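Local structure of putative acetyltransferase (Clostridium difficile, 3DSB) at residues N83-Y91 / F102-C113. The protein probably transfers an acyl group, most likely acetyl from acetyl-CoA, to a substrate not yet identified, as a member of the GNAT acetyltransferase family. Numbering follows the deposited sequence.
Sequences NFLWIQSVY and FNYLFNYIKNIC. With BET (trimethyl glycine), chain D; SO4 (sulfate ion), chain C.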
ATOM      1  N   ASN A  83      -7.724  -7.133   3.743  1.00 12.10           N
ATOM      2  CA  ASN A  83      -7.041  -6.175   2.871  1.00 12.15           C
ATOM      3  C   ASN A  83      -7.649  -4.798   3.001  1.00 12.08           C
ATOM      4  O   ASN A  83      -8.893  -4.673   3.063  1.00 11.53           O
ATOM      5  CB  ASN A  83      -7.191  -6.540   1.401  1.00 12.84           C
ATOM      6  CG  ASN A  83      -6.193  -7.556   0.941  1.00 13.07           C
ATOM      7  OD1 ASN A  83      -6.589  -8.660   0.480  1.00 18.61           O
ATOM      8  ND2 ASN A  83      -4.930  -7.258   1.059  1.00 11.23           N
ATOM      9  N   PHE A  84      -6.792  -3.770   2.983  1.00 10.04           N
ATOM     10  CA  PHE A  84      -7.257  -2.443   2.591  1.00 10.55           C
ATOM     11  C   PHE A  84      -7.115  -2.350   1.094  1.00 10.82           C
ATOM     12  O   PHE A  84      -6.132  -2.826   0.510  1.00 11.20           O
ATOM     13  CB  PHE A  84      -6.347  -1.396   3.207  1.00 11.33           C
ATOM     14  CG  PHE A  84      -6.531  -1.228   4.675  1.00  9.23           C
ATOM     15  CD1 PHE A  84      -7.549  -0.411   5.180  1.00 12.29           C
ATOM     16  CD2 PHE A  84      -5.672  -1.872   5.571  1.00 12.55           C
ATOM     17  CE1 PHE A  84      -7.719  -0.233   6.536  1.00 12.84           C
ATOM     18  CE2 PHE A  84      -5.839  -1.715   6.954  1.00 13.93           C
ATOM     19  CZ  PHE A  84      -6.863  -0.882   7.435  1.00 12.53           C
ATOM     20  N   LEU A  85      -8.108  -1.736   0.464  1.00 11.52           N
ATOM     21  CA  LEU A  85      -8.012  -1.418  -0.934  0.50 11.73           C
ATOM     22  C   LEU A  85      -7.538   0.043  -1.065  1.00 11.72           C
ATOM     23  O   LEU A  85      -8.135   0.927  -0.416  1.00 12.55           O
ATOM     24  CB  LEU A  85      -9.387  -1.665  -1.563  0.50 13.00           C
ATOM     25  CG  LEU A  85      -9.612  -1.517  -3.057  0.50 12.55           C
ATOM     26  CD1 LEU A  85     -10.644  -2.535  -3.531  0.50 12.75           C
ATOM     27  CD2 LEU A  85     -10.055  -0.117  -3.403  0.50 12.90           C
ATOM     28  N   TRP A  86      -6.465   0.274  -1.834  1.00 11.68           N
ATOM     29  CA  TRP A  86      -5.927   1.642  -1.992  1.00 10.87           C
ATOM     30  C   TRP A  86      -6.197   2.104  -3.419  1.00 12.19           C
ATOM     31  O   TRP A  86      -5.656   1.547  -4.370  1.00 12.34           O
ATOM     32  CB  TRP A  86      -4.411   1.662  -1.750  1.00 11.03           C
ATOM     33  CG  TRP A  86      -4.030   1.588  -0.335  1.00 10.91           C
ATOM     34  CD1 TRP A  86      -4.040   0.489   0.481  1.00 13.16           C
ATOM     35  CD2 TRP A  86      -3.691   2.715   0.506  1.00 11.27           C
ATOM     36  NE1 TRP A  86      -3.630   0.845   1.768  1.00 12.24           N
ATOM     37  CE2 TRP A  86      -3.391   2.200   1.801  1.00 11.68           C
ATOM     38  CE3 TRP A  86      -3.480   4.078   0.261  1.00 13.34           C
ATOM     39  CZ2 TRP A  86      -3.000   3.031   2.867  1.00 13.13           C
ATOM     40  CZ3 TRP A  86      -3.117   4.898   1.321  1.00 14.20           C
ATOM     41  CH2 TRP A  86      -2.856   4.372   2.598  1.00 14.40           C
ATOM     42  N   ILE A  87      -7.034   3.129  -3.571  1.00 11.86           N
ATOM     43  CA  ILE A  87      -7.322   3.678  -4.920  1.00 11.76           C
ATOM     44  C   ILE A  87      -6.141   4.540  -5.306  1.00 11.42           C
ATOM     45  O   ILE A  87      -5.818   5.506  -4.582  1.00 12.31           O
ATOM     46  CB  ILE A  87      -8.636   4.509  -4.922  1.00 12.34           C
ATOM     47  CG1 ILE A  87      -9.818   3.597  -4.571  1.00 13.73           C
ATOM     48  CG2 ILE A  87      -8.831   5.217  -6.272  1.00 11.91           C
ATOM     49  CD1 ILE A  87     -11.120   4.347  -4.338  1.00 16.12           C
ATOM     50  N   GLN A  88      -5.523   4.241  -6.441  1.00 10.65           N
ATOM     51  CA  GLN A  88      -4.309   4.921  -6.906  1.00 11.40           C
ATOM     52  C   GLN A  88      -4.537   5.896  -8.041  1.00 10.99           C
ATOM     53  O   GLN A  88      -3.756   6.816  -8.236  1.00 13.40           O
ATOM     54  CB  GLN A  88      -3.239   3.907  -7.347  1.00 12.06           C
ATOM     55  CG  GLN A  88      -2.861   2.899  -6.276  1.00 10.34           C
ATOM     56  CD  GLN A  88      -2.221   3.480  -5.018  1.00 11.82           C
ATOM     57  OE1 GLN A  88      -1.943   4.691  -4.937  1.00 12.99           O
ATOM     58  NE2 GLN A  88      -1.997   2.606  -4.014  1.00 11.73           N
ATOM     59  N   SER A  89      -5.622   5.724  -8.798  1.00 11.27           N
ATOM     60  CA  SER A  89      -5.889   6.618  -9.910  1.00 11.81           C
ATOM     61  C   SER A  89      -7.320   6.514 -10.384  1.00 12.12           C
ATOM     62  O   SER A  89      -7.931   5.452 -10.338  1.00 11.77           O
ATOM     63  CB  SER A  89      -4.988   6.258 -11.090  1.00 12.24           C
ATOM     64  OG  SER A  89      -5.276   4.935 -11.550  1.00 12.89           O
ATOM     65  N   VAL A  90      -7.825   7.636 -10.871  1.00 12.32           N
ATOM     66  CA  VAL A  90      -9.108   7.686 -11.587  1.00 12.66           C
ATOM     67  C   VAL A  90      -8.935   8.685 -12.728  1.00 13.04           C
ATOM     68  O   VAL A  90      -8.410   9.777 -12.531  1.00 14.20           O
ATOM     69  CB  VAL A  90     -10.275   8.175 -10.685  1.00 13.98           C
ATOM     70  CG1 VAL A  90     -11.615   8.043 -11.420  1.00 15.47           C
ATOM     71  CG2 VAL A  90     -10.327   7.479  -9.308  1.00 15.69           C
ATOM     72  N   TYR A  91      -9.429   8.345 -13.920  1.00 12.30           N
ATOM     73  CA  TYR A  91      -9.323   9.284 -15.055  1.00 11.38           C
ATOM     74  C   TYR A  91     -10.532   9.057 -15.962  1.00 12.47           C
ATOM     75  O   TYR A  91     -10.910   7.895 -16.251  1.00 12.61           O
ATOM     76  CB  TYR A  91      -8.050   9.010 -15.884  1.00 12.74           C
ATOM     77  CG  TYR A  91      -7.871  10.009 -17.004  1.00 11.49           C
ATOM     78  CD1 TYR A  91      -7.343  11.276 -16.737  1.00 11.49           C
ATOM     79  CD2 TYR A  91      -8.262   9.719 -18.307  1.00 13.89           C
ATOM     80  CE1 TYR A  91      -7.215  12.223 -17.739  1.00 13.43           C
ATOM     81  CE2 TYR A  91      -8.111  10.679 -19.321  1.00 13.23           C
ATOM     82  CZ  TYR A  91      -7.576  11.918 -19.028  1.00 14.36           C
ATOM     83  OH  TYR A  91      -7.436  12.862 -20.057  1.00 17.40           O
ATOM     84  N   PHE A 102     -16.880   9.742 -12.962  1.00 13.89           N
ATOM     85  CA  PHE A 102     -15.924   9.658 -11.856  1.00 14.19           C
ATOM     86  C   PHE A 102     -16.635   8.998 -10.652  1.00 15.00           C
ATOM     87  O   PHE A 102     -16.119   8.021 -10.065  1.00 15.30           O
ATOM     88  CB  PHE A 102     -15.397  11.057 -11.514  1.00 14.48           C
ATOM     89  CG  PHE A 102     -14.379  11.073 -10.414  1.00 14.61           C
ATOM     90  CD1 PHE A 102     -13.047  11.248 -10.702  1.00 14.07           C
ATOM     91  CD2 PHE A 102     -14.772  10.923  -9.100  1.00 15.81           C
ATOM     92  CE1 PHE A 102     -12.090  11.263  -9.655  1.00 15.16           C
ATOM     93  CE2 PHE A 102     -13.826  10.914  -8.066  1.00 17.44           C
ATOM     94  CZ  PHE A 102     -12.502  11.105  -8.340  1.00 16.90           C
ATOM     95  N   ASN A 103     -17.825   9.494 -10.316  1.00 15.55           N
ATOM     96  CA  ASN A 103     -18.535   8.925  -9.188  1.00 16.10           C
ATOM     97  C   ASN A 103     -19.061   7.500  -9.438  1.00 16.68           C
ATOM     98  O   ASN A 103     -19.097   6.706  -8.480  1.00 17.07           O
ATOM     99  CB  ASN A 103     -19.682   9.829  -8.720  1.00 17.18           C
ATOM    100  CG  ASN A 103     -19.208  11.071  -8.062  1.00 19.36           C
ATOM    101  OD1 ASN A 103     -18.026  11.213  -7.735  1.00 22.88           O
ATOM    102  ND2 ASN A 103     -20.137  11.979  -7.794  1.00 22.47           N
ATOM    103  N   TYR A 104     -19.480   7.158 -10.672  1.00 16.11           N
ATOM    104  CA  TYR A 104     -19.869   5.770 -10.958  1.00 16.96           C
ATOM    105  C   TYR A 104     -18.700   4.831 -10.636  1.00 16.01           C
ATOM    106  O   TYR A 104     -18.892   3.741 -10.046  1.00 16.04           O
ATOM    107  CB  TYR A 104     -20.275   5.558 -12.422  1.00 17.34           C
ATOM    108  CG  TYR A 104     -21.637   6.062 -12.822  1.00 19.62           C
ATOM    109  CD1 TYR A 104     -22.770   5.696 -12.111  1.00 20.23           C
ATOM    110  CD2 TYR A 104     -21.766   6.907 -13.919  1.00 19.22           C
ATOM    111  CE1 TYR A 104     -24.035   6.183 -12.497  1.00 21.82           C
ATOM    112  CE2 TYR A 104     -23.013   7.396 -14.321  1.00 20.73           C
ATOM    113  CZ  TYR A 104     -24.130   7.038 -13.595  1.00 21.65           C
ATOM    114  OH  TYR A 104     -25.368   7.543 -13.997  1.00 23.73           O
ATOM    115  N   LEU A 105     -17.497   5.220 -11.054  1.00 15.09           N
ATOM    116  CA  LEU A 105     -16.318   4.366 -10.797  1.00 14.87           C
ATOM    117  C   LEU A 105     -16.013   4.299  -9.319  1.00 15.08           C
ATOM    118  O   LEU A 105     -15.779   3.232  -8.770  1.00 13.57           O
ATOM    119  CB  LEU A 105     -15.100   4.894 -11.568  1.00 15.32           C
ATOM    120  CG  LEU A 105     -15.171   4.679 -13.081  1.00 17.30           C
ATOM    121  CD1 LEU A 105     -14.014   5.390 -13.718  1.00 19.01           C
ATOM    122  CD2 LEU A 105     -15.168   3.187 -13.396  1.00 18.73           C
ATOM    123  N   PHE A 106     -16.007   5.453  -8.662  1.00 14.45           N
ATOM    124  CA  PHE A 106     -15.648   5.474  -7.246  1.00 14.88           C
ATOM    125  C   PHE A 106     -16.654   4.663  -6.420  1.00 14.42           C
ATOM    126  O   PHE A 106     -16.286   3.900  -5.510  1.00 15.32           O
ATOM    127  CB  PHE A 106     -15.606   6.930  -6.800  1.00 17.11           C
ATOM    128  CG  PHE A 106     -14.438   7.245  -5.971  1.00 17.94           C
ATOM    129  CD1 PHE A 106     -13.256   7.729  -6.537  1.00 19.74           C
ATOM    130  CD2 PHE A 106     -14.513   7.062  -4.605  1.00 23.49           C
ATOM    131  CE1 PHE A 106     -12.109   7.999  -5.721  1.00 22.06           C
ATOM    132  CE2 PHE A 106     -13.425   7.335  -3.795  1.00 23.46           C
ATOM    133  CZ  PHE A 106     -12.219   7.802  -4.354  1.00 22.59           C
ATOM    134  N   ASN A 107     -17.937   4.831  -6.735  1.00 14.60           N
ATOM    135  CA  ASN A 107     -18.974   4.095  -6.015  1.00 15.06           C
ATOM    136  C   ASN A 107     -18.955   2.608  -6.331  1.00 14.66           C
ATOM    137  O   ASN A 107     -19.304   1.771  -5.481  1.00 16.43           O
ATOM    138  CB  ASN A 107     -20.338   4.752  -6.241  1.00 15.49           C
ATOM    139  CG  ASN A 107     -20.497   6.018  -5.421  1.00 19.60           C
ATOM    140  OD1 ASN A 107     -20.026   6.078  -4.291  1.00 22.95           O
ATOM    141  ND2 ASN A 107     -21.121   7.045  -5.998  1.00 21.55           N
ATOM    142  N   TYR A 108     -18.530   2.255  -7.545  1.00 14.92           N
ATOM    143  CA  TYR A 108     -18.339   0.852  -7.889  1.00 15.38           C
ATOM    144  C   TYR A 108     -17.292   0.203  -6.976  1.00 15.34           C
ATOM    145  O   TYR A 108     -17.496  -0.898  -6.478  1.00 14.96           O
ATOM    146  CB  TYR A 108     -17.891   0.742  -9.358  1.00 17.02           C
ATOM    147  CG  TYR A 108     -17.918  -0.664  -9.942  1.00 18.07           C
ATOM    148  CD1 TYR A 108     -19.089  -1.138 -10.532  1.00 20.65           C
ATOM    149  CD2 TYR A 108     -16.789  -1.494  -9.937  1.00 19.72           C
ATOM    150  CE1 TYR A 108     -19.176  -2.385 -11.077  1.00 21.81           C
ATOM    151  CE2 TYR A 108     -16.882  -2.807 -10.496  1.00 20.67           C
ATOM    152  CZ  TYR A 108     -18.083  -3.217 -11.065  1.00 20.59           C
ATOM    153  OH  TYR A 108     -18.235  -4.496 -11.642  1.00 23.50           O
ATOM    154  N   ILE A 109     -16.189   0.885  -6.741  1.00 13.88           N
ATOM    155  CA  ILE A 109     -15.150   0.344  -5.863  1.00 13.44           C
ATOM    156  C   ILE A 109     -15.656   0.334  -4.410  1.00 14.15           C
ATOM    157  O   ILE A 109     -15.407  -0.629  -3.677  1.00 14.38           O
ATOM    158  CB  ILE A 109     -13.826   1.119  -6.032  1.00 14.38           C
ATOM    159  CG1 ILE A 109     -13.374   1.103  -7.508  1.00 13.97           C
ATOM    160  CG2 ILE A 109     -12.774   0.587  -5.057  1.00 15.00           C
ATOM    161  CD1 ILE A 109     -13.252  -0.248  -8.144  1.00 16.67           C
ATOM    162  N   LYS A 110     -16.366   1.381  -3.993  1.00 14.62           N
ATOM    163  CA  LYS A 110     -16.944   1.372  -2.617  1.00 15.65           C
ATOM    164  C   LYS A 110     -17.829   0.156  -2.444  1.00 16.08           C
ATOM    165  O   LYS A 110     -17.794  -0.476  -1.373  1.00 15.82           O
ATOM    166  CB  LYS A 110     -17.742   2.646  -2.318  1.00 15.91           C
ATOM    167  CG  LYS A 110     -16.872   3.866  -2.045  1.00 18.25           C
ATOM    168  CD  LYS A 110     -17.610   5.193  -2.108  1.00 19.09           C
ATOM    169  CE  LYS A 110     -18.668   5.273  -1.093  1.00 21.83           C
ATOM    170  NZ  LYS A 110     -19.358   6.595  -1.172  1.00 22.21           N
ATOM    171  N   ASN A 111     -18.635  -0.176  -3.472  1.00 15.77           N
ATOM    172  CA  ASN A 111     -19.502  -1.357  -3.385  1.00 17.25           C
ATOM    173  C   ASN A 111     -18.708  -2.652  -3.273  1.00 16.82           C
ATOM    174  O   ASN A 111     -19.057  -3.545  -2.488  1.00 17.53           O
ATOM    175  CB  ASN A 111     -20.466  -1.415  -4.591  1.00 16.92           C
ATOM    176  CG  ASN A 111     -21.323  -2.679  -4.582  1.00 19.92           C
ATOM    177  OD1 ASN A 111     -21.130  -3.586  -5.399  1.00 24.34           O
ATOM    178  ND2 ASN A 111     -22.226  -2.764  -3.625  1.00 22.02           N
ATOM    179  N   ILE A 112     -17.638  -2.767  -4.044  1.00 16.06           N
ATOM    180  CA  ILE A 112     -16.744  -3.931  -3.906  1.00 15.98           C
ATOM    181  C   ILE A 112     -16.274  -4.049  -2.448  1.00 15.12           C
ATOM    182  O   ILE A 112     -16.289  -5.141  -1.859  1.00 15.67           O
ATOM    183  CB  ILE A 112     -15.500  -3.853  -4.850  1.00 16.69           C
ATOM    184  CG1 ILE A 112     -15.922  -4.149  -6.306  1.00 17.40           C
ATOM    185  CG2 ILE A 112     -14.347  -4.752  -4.382  1.00 17.36           C
ATOM    186  CD1 ILE A 112     -14.818  -3.858  -7.313  1.00 17.64           C
ATOM    187  N   CYS A 113     -15.898  -2.912  -1.849  1.00 14.87           N
ATOM    188  CA  CYS A 113     -15.377  -2.949  -0.461  1.00 14.49           C
ATOM    189  C   CYS A 113     -16.481  -3.342   0.535  1.00 15.97           C
ATOM    190  O   CYS A 113     -16.254  -4.154   1.448  1.00 17.19           O
ATOM    191  CB  CYS A 113     -14.797  -1.582  -0.081  1.00 14.63           C
ATOM    192  SG  CYS A 113     -13.294  -1.217  -1.025  1.00 12.78           S
TER
HETATM  193  N   BET D   1      -4.695   0.274  10.584  0.90 25.32           N
HETATM  194  CA  BET D   1      -4.698  -1.136  10.066  0.90 25.91           C
HETATM  195  C   BET D   1      -3.962  -2.227  10.830  0.90 25.87           C
HETATM  196  O   BET D   1      -3.232  -3.076  10.208  0.90 26.26           O
HETATM  197  OXT BET D   1      -4.232  -2.310  12.058  0.90 28.74           O
HETATM  198  C1  BET D   1      -3.992   1.092   9.612  0.90 23.51           C
HETATM  199  C2  BET D   1      -6.042   0.840  10.746  0.90 25.69           C
HETATM  200  C3  BET D   1      -4.017   0.413  11.880  0.90 25.87           C
HETATM  201  S   SO4 C   2     -16.435  13.594 -14.018  0.90 21.71           S
HETATM  202  O1  SO4 C   2     -16.773  12.251 -14.463  0.90 19.75           O
HETATM  203  O2  SO4 C   2     -15.021  13.544 -13.547  0.90 22.43           O
HETATM  204  O3  SO4 C   2     -16.511  14.609 -15.058  0.90 20.91           O
HETATM  205  O4  SO4 C   2     -17.222  13.920 -12.833  0.90 23.36           O
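Val90 meets two phenyl rings of the helix with its two methyl branches: CG1 lies 3.6 Å from CD1 of Phe102, approaching that ring obliquely, while CG2 lies 4.0 Å from CE1 of Phe106, also obliquely to the ring. With CG1 anti to the backbone N (chi1 -173°), the valine splits its branches between aromatic residues one helical turn apart. Ile87 comes in over one face of the Phe106 ring, its CD1 4.0 Å from the centroid and 25° off the normal, a CH-pi contact displaced toward the rim at CZ. Further back along the strand, in the conformer described, Leu85 crosses Ile109 at about a right angle, CD2 lying toward Ile109 CG2 and CD1 against Cys113 SG. The classic beta bulge at Gln88 and Ser89 lets Val90, like Leu85 and Ile87, face the helix. At the helix start, Phe102 N donates to O1 of a sulfate (2.9 Å), which Arg98 N also binds; GNAT enzymes hold the CoA pyrophosphate in a comparable place. Segments 83-91 and 102-113 run roughly antiparallel, their axes at 145°; strand 82-92 and helix 101-115 open a beta-alpha-beta unit completed by strand 119-127, whose Met122 touches both Ile87 and Phe106.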